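Local coordinates for protein exopolyphosphatase (Aquifex aeolicus, PDB 1T6C) that probably hydrolyses phosphoanhydride bonds in polyphosphate and guanosine pentaphosphate, as a calcium-binding member of the actin-like Ppx/GppA phosphatase family, at residues 178-181 with 186-189; 189-194 with 274-279. One frame throughout, in Å; residues are numbered along the deposited sequence. Where two conformers were deposited one is given.

Interaction 1: residues 178-181 with 186-189; sequences FKQD and EEVK
Glu187 reaches from the first turn of helix 185-199 to the loop 178-181 and offers its carboxylate to the backbone there. OE1 takes the N-H of Gln180 at 3.3 Å, N to OE1. This bond is nearly straight, 167° at the hydrogen, and uses the syn lone pair of OE1. OE2 lies 3.2 Å from the N of Lys179, but that bond is weak and bent. The chain of Glu187 is extended beyond CG (chi2 174°), which carries the carboxylate across the gap between helix and loop.

The tight part of the contact is buried and belongs to Glu187, Phe178 and Val188. The ring of Phe178 lies along the helix backbone. Its CE1 is 4.2 Å from Val188 CA, an oblique approach. The ring edge at CE1 faces the carbonyl of Glu187, with CE1 4.0 Å from its O. Pro183 packs on both Phe178 and Val188. At the boundary with the outer side, the CB of Lys179 closes over the carboxylate, 3.1 Å from Glu187 OE2.

The outer side is looser and open to solvent. The chains of Lys179 and Gln180 cross Glu187 at about right angles, and their ends lead away from the helix. Lys179 turns its amine back to the carbonyl O of Glu175.

Glu187 OE1 also accepts the N-H of Thr184, just before the helix. One carboxylate therefore grips the amides of Gln180 and Thr184, and weakly that of Lys179. It ties the exit of helix 170-177 to the start of helix 185-199. The Thr184 bond is the Glu-to-backbone half of a capping box, a motif of helix N-termini.

Interaction 2: residues 189-194 with 274-279; sequences KRFFEF and ILAGIG
Phe191 points its ring from helix 185-199 at the backbone of helix 274-288, touching Ala276 and Gly279. No hydrogen bond joins the two segments; aromatic rings meet a helix backbone.

The carbon contacts come first. Phe191 CE1 meets the methyl of Ala276 at 4.0 Å, CE1 to CB. On its other side the ring brings CE2 to 3.8 Å from the CA of Gly279, which lies in the ring plane. Glycine has no CB to stand in the way of this edge. Phe191 has CG placed opposite the backbone N (chi1 160°), which turns the ring toward helix 274-288.

The two segments cross at -43°, with their axes 11.2 Å apart at closest approach. Both helices belong to the half of the actin-like fold that is built on the six-stranded mixed sheet. The Ala276 side chain is about 13 Å from the bound calcium ion, so the contact itself lies off the metal.

Ring edges also meet carbonyl oxygens. Phe191 CZ is 3.5 Å from Ala276 O. Phe192 CE1 is 3.6 Å from Gly279 O, which lies in the plane of the Phe192 ring. Both are consistent with weak C-H to oxygen attraction.

The aromatic contacts lie beside these. Phe191 CD2 sits 3.9 Å above the plane of the Phe192 ring, over its centre. Replacing Phe191 with alanine would probably open a gap beside Ala276 and Gly279 and leave the Phe192 ring freer to turn. Further out, Phe192 meets the ring of Phe248 on helix 241-251, and Phe191 touches Leu173 and Phe177 of helix 170-177.

In the fold
Both contacts use helix 185-199; their centres are 9 Å apart. Interaction 1 is local: it ties the start of that helix to the loop just before it. Interaction 2 joins segments 80 residues apart in sequence, on two helices. Their chemistry follows their place. Interaction 1 sits further from the chain centre and mixes a carboxylate bonded to backbone amides with a solvent-facing fringe. Interaction 2 lies deeper and has aromatic edges against a helix backbone. The Phe178 ring bridges the two: its CE1 is 3.7 Å from Phe191 CB, and its CE2 is 3.9 Å from Leu275 CD2.

Interaction 1: residues 178-181 with 186-189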
loop_
_atom_site.group_PDB
_atom_site.type_symbol
_atom_site.label_atom_id
_atom_site.label_comp_id
_atom_site.label_asym_id
_atom_site.label_seq_id
_atom_site.Cartn_x
_atom_site.Cartn_y
_atom_site.Cartn_z
ATOM N N PHE A 178 17.204 -12.277 -7.767
ATOM C CA PHE A 178 17.040 -12.303 -9.219
ATOM C C PHE A 178 18.226 -11.614 -9.857
ATOM O O PHE A 178 18.137 -10.479 -10.306
ATOM C CB PHE A 178 15.711 -11.696 -9.660
ATOM C CG PHE A 178 14.474 -12.350 -9.065
ATOM C CD1 PHE A 178 14.494 -13.625 -8.486
ATOM C CD2 PHE A 178 13.246 -11.689 -9.133
ATOM C CE1 PHE A 178 13.340 -14.187 -7.975
ATOM C CE2 PHE A 178 12.062 -12.286 -8.617
ATOM C CZ PHE A 178 12.124 -13.520 -8.059
ATOM N N LYS A 179 19.338 -12.335 -9.926
ATOM C CA LYS A 179 20.536 -11.760 -10.526
ATOM C C LYS A 179 20.419 -11.683 -12.052
ATOM O O LYS A 179 21.038 -10.808 -12.649
ATOM C CB LYS A 179 21.806 -12.515 -10.136
ATOM C CG LYS A 179 21.984 -12.769 -8.633
ATOM C CD LYS A 179 22.081 -11.498 -7.860
ATOM C CE LYS A 179 22.387 -11.775 -6.391
ATOM N NZ LYS A 179 22.358 -10.519 -5.580
ATOM N N GLN A 180 19.636 -12.582 -12.655
ATOM C CA GLN A 180 19.288 -12.494 -14.082
ATOM C C GLN A 180 17.921 -11.848 -14.269
ATOM O O GLN A 180 17.077 -11.866 -13.367
ATOM C CB GLN A 180 19.306 -13.876 -14.714
ATOM C CG GLN A 180 20.655 -14.565 -14.598
ATOM C CD GLN A 180 21.462 -14.424 -15.845
ATOM O OE1 GLN A 180 22.067 -13.379 -16.089
ATOM N NE2 GLN A 180 21.455 -15.467 -16.670
ATOM N N ASP A 181 17.708 -11.289 -15.455
ATOM C CA ASP A 181 16.444 -10.654 -15.789
ATOM C C ASP A 181 15.883 -11.253 -17.069
ATOM O O ASP A 181 16.379 -10.935 -18.147
ATOM C CB ASP A 181 16.676 -9.162 -15.947
ATOM C CG ASP A 181 15.423 -8.402 -16.259
ATOM O OD1 ASP A 181 14.310 -8.987 -16.308
ATOM O OD2 ASP A 181 15.460 -7.171 -16.432
ATOM N N GLU A 186 16.581 -21.548 -10.719
ATOM C CA GLU A 186 17.184 -21.689 -9.386
ATOM C C GLU A 186 17.036 -20.478 -8.499
ATOM O O GLU A 186 16.935 -20.594 -7.265
ATOM C CB GLU A 186 18.671 -22.035 -9.496
ATOM C CG GLU A 186 18.901 -23.479 -9.928
ATOM C CD GLU A 186 18.482 -24.468 -8.839
ATOM O OE1 GLU A 186 19.293 -24.658 -7.893
ATOM O OE2 GLU A 186 17.336 -25.012 -8.896
ATOM N N GLU A 187 17.149 -19.308 -9.101
ATOM C CA GLU A 187 16.907 -18.058 -8.400
ATOM C C GLU A 187 15.486 -17.931 -7.913
ATOM O O GLU A 187 15.233 -17.531 -6.768
ATOM C CB GLU A 187 17.256 -16.877 -9.298
ATOM C CG GLU A 187 18.745 -16.766 -9.510
ATOM C CD GLU A 187 19.159 -15.711 -10.499
ATOM O OE1 GLU A 187 18.341 -15.286 -11.346
ATOM O OE2 GLU A 187 20.345 -15.288 -10.421
ATOM N N VAL A 188 14.545 -18.347 -8.729
ATOM C CA VAL A 188 13.146 -18.409 -8.304
ATOM C C VAL A 188 12.971 -19.375 -7.115
ATOM O O VAL A 188 12.272 -19.098 -6.144
ATOM C CB VAL A 188 12.234 -18.810 -9.497
ATOM C CG1 VAL A 188 10.865 -19.167 -9.034
ATOM C CG2 VAL A 188 12.154 -17.682 -10.508
ATOM N N LYS A 189 13.658 -20.505 -7.167
ATOM C CA LYS A 189 13.587 -21.495 -6.097
ATOM C C LYS A 189 14.099 -20.902 -4.798
ATOM O O LYS A 189 13.490 -21.076 -3.751
ATOM C CB LYS A 189 14.406 -22.720 -6.497
ATOM C CG LYS A 189 14.539 -23.792 -5.469
ATOM C CD LYS A 189 15.903 -24.553 -5.662
ATOM C CE LYS A 189 17.072 -23.747 -5.206
ATOM N NZ LYS A 189 18.352 -24.550 -5.269
#

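Interaction 2: residues 189-194 with 274-279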
loop_
_atom_site.group_PDB
_atom_site.type_symbol
_atom_site.label_atom_id
_atom_site.label_comp_id
_atom_site.label_asym_id
_atom_site.label_seq_id
_atom_site.Cartn_x
_atom_site.Cartn_y
_atom_site.Cartn_z
ATOM N N LYS A 189 13.658 -20.505 -7.167
ATOM C CA LYS A 189 13.587 -21.495 -6.097
ATOM C C LYS A 189 14.099 -20.902 -4.798
ATOM O O LYS A 189 13.490 -21.076 -3.751
ATOM C CB LYS A 189 14.406 -22.720 -6.497
ATOM C CG LYS A 189 14.539 -23.792 -5.469
ATOM C CD LYS A 189 15.903 -24.553 -5.662
ATOM C CE LYS A 189 17.072 -23.747 -5.206
ATOM N NZ LYS A 189 18.352 -24.550 -5.269
ATOM N N ARG A 190 15.251 -20.243 -4.847
ATOM C CA ARG A 190 15.788 -19.644 -3.638
ATOM C C ARG A 190 14.851 -18.579 -3.028
ATOM O O ARG A 190 14.726 -18.461 -1.805
ATOM C CB ARG A 190 17.127 -19.020 -3.904
ATOM C CG ARG A 190 18.236 -20.028 -4.090
ATOM C CD ARG A 190 19.601 -19.372 -4.200
ATOM N NE ARG A 190 19.954 -18.867 -5.532
ATOM C CZ ARG A 190 20.414 -19.626 -6.516
ATOM N NH1 ARG A 190 20.738 -19.093 -7.691
ATOM N NH2 ARG A 190 20.547 -20.917 -6.344
ATOM N N PHE A 191 14.293 -17.756 -3.912
ATOM C CA PHE A 191 13.309 -16.739 -3.541
ATOM C C PHE A 191 12.142 -17.404 -2.797
ATOM O O PHE A 191 11.757 -16.959 -1.709
ATOM C CB PHE A 191 12.873 -16.022 -4.818
ATOM C CG PHE A 191 11.581 -15.282 -4.743
ATOM C CD1 PHE A 191 11.518 -14.009 -4.202
ATOM C CD2 PHE A 191 10.422 -15.817 -5.313
ATOM C CE1 PHE A 191 10.325 -13.333 -4.180
ATOM C CE2 PHE A 191 9.246 -15.116 -5.315
ATOM C CZ PHE A 191 9.195 -13.885 -4.745
ATOM N N PHE A 192 11.600 -18.481 -3.344
ATOM C CA PHE A 192 10.507 -19.156 -2.643
ATOM C C PHE A 192 10.925 -19.857 -1.343
ATOM O O PHE A 192 10.136 -19.909 -0.394
ATOM C CB PHE A 192 9.769 -20.123 -3.588
ATOM C CG PHE A 192 8.811 -19.435 -4.551
ATOM C CD1 PHE A 192 7.799 -18.623 -4.070
ATOM C CD2 PHE A 192 8.900 -19.605 -5.924
ATOM C CE1 PHE A 192 6.895 -17.979 -4.945
ATOM C CE2 PHE A 192 8.009 -18.952 -6.796
ATOM C CZ PHE A 192 7.016 -18.148 -6.294
ATOM N N GLU A 193 12.122 -20.421 -1.286
ATOM C CA GLU A 193 12.624 -20.981 -0.045
ATOM C C GLU A 193 12.640 -19.903 1.040
ATOM O O GLU A 193 12.305 -20.166 2.204
ATOM C CB GLU A 193 14.030 -21.564 -0.235
ATOM C CG GLU A 193 14.129 -22.794 -1.109
ATOM C CD GLU A 193 15.579 -23.219 -1.428
ATOM O OE1 GLU A 193 16.539 -22.471 -1.138
ATOM O OE2 GLU A 193 15.762 -24.329 -1.970
ATOM N N PHE A 194 13.091 -18.700 0.679
ATOM C CA PHE A 194 13.152 -17.605 1.630
ATOM C C PHE A 194 11.745 -17.234 2.077
ATOM O O PHE A 194 11.494 -17.033 3.266
ATOM C CB PHE A 194 13.879 -16.390 1.029
ATOM C CG PHE A 194 13.643 -15.132 1.798
ATOM C CD1 PHE A 194 14.292 -14.922 3.010
ATOM C CD2 PHE A 194 12.720 -14.208 1.376
ATOM C CE1 PHE A 194 14.049 -13.788 3.752
ATOM C CE2 PHE A 194 12.460 -13.067 2.125
ATOM C CZ PHE A 194 13.148 -12.840 3.304
ATOM N N ILE A 274 7.571 -6.614 -10.280
ATOM C CA ILE A 274 6.245 -7.223 -10.183
ATOM C C ILE A 274 6.342 -8.708 -9.951
ATOM O O ILE A 274 5.501 -9.239 -9.222
ATOM C CB ILE A 274 5.340 -6.880 -11.405
ATOM C CG1 ILE A 274 3.890 -7.251 -11.054
ATOM C CG2 ILE A 274 5.860 -7.504 -12.691
ATOM C CD1 ILE A 274 2.929 -6.803 -12.116
ATOM N N LEU A 275 7.355 -9.395 -10.490
ATOM C CA LEU A 275 7.416 -10.856 -10.312
ATOM C C LEU A 275 7.556 -11.236 -8.824
ATOM O O LEU A 275 6.863 -12.118 -8.308
ATOM C CB LEU A 275 8.573 -11.446 -11.137
ATOM C CG LEU A 275 8.686 -12.968 -11.089
ATOM C CD1 LEU A 275 7.470 -13.633 -11.762
ATOM C CD2 LEU A 275 9.998 -13.429 -11.723
ATOM N N ALA A 276 8.427 -10.556 -8.113
ATOM C CA ALA A 276 8.615 -10.746 -6.677
ATOM C C ALA A 276 7.345 -10.484 -5.930
ATOM O O ALA A 276 7.004 -11.228 -4.995
ATOM C CB ALA A 276 9.759 -9.838 -6.125
ATOM N N GLY A 277 6.618 -9.435 -6.311
ATOM C CA GLY A 277 5.339 -9.149 -5.701
ATOM C C GLY A 277 4.367 -10.285 -5.884
ATOM O O GLY A 277 3.680 -10.673 -4.955
ATOM N N ILE A 278 4.267 -10.788 -7.109
ATOM C CA ILE A 278 3.333 -11.881 -7.385
ATOM C C ILE A 278 3.709 -13.079 -6.526
ATOM O O ILE A 278 2.832 -13.740 -5.967
ATOM C CB ILE A 278 3.345 -12.248 -8.865
ATOM C CG1 ILE A 278 2.821 -11.102 -9.714
ATOM C CG2 ILE A 278 2.455 -13.461 -9.108
ATOM C CD1 ILE A 278 3.121 -11.296 -11.194
ATOM N N GLY A 279 4.992 -13.357 -6.369
ATOM C CA GLY A 279 5.462 -14.484 -5.570
ATOM C C GLY A 279 5.075 -14.421 -4.107
ATOM O O GLY A 279 4.738 -15.461 -3.500
#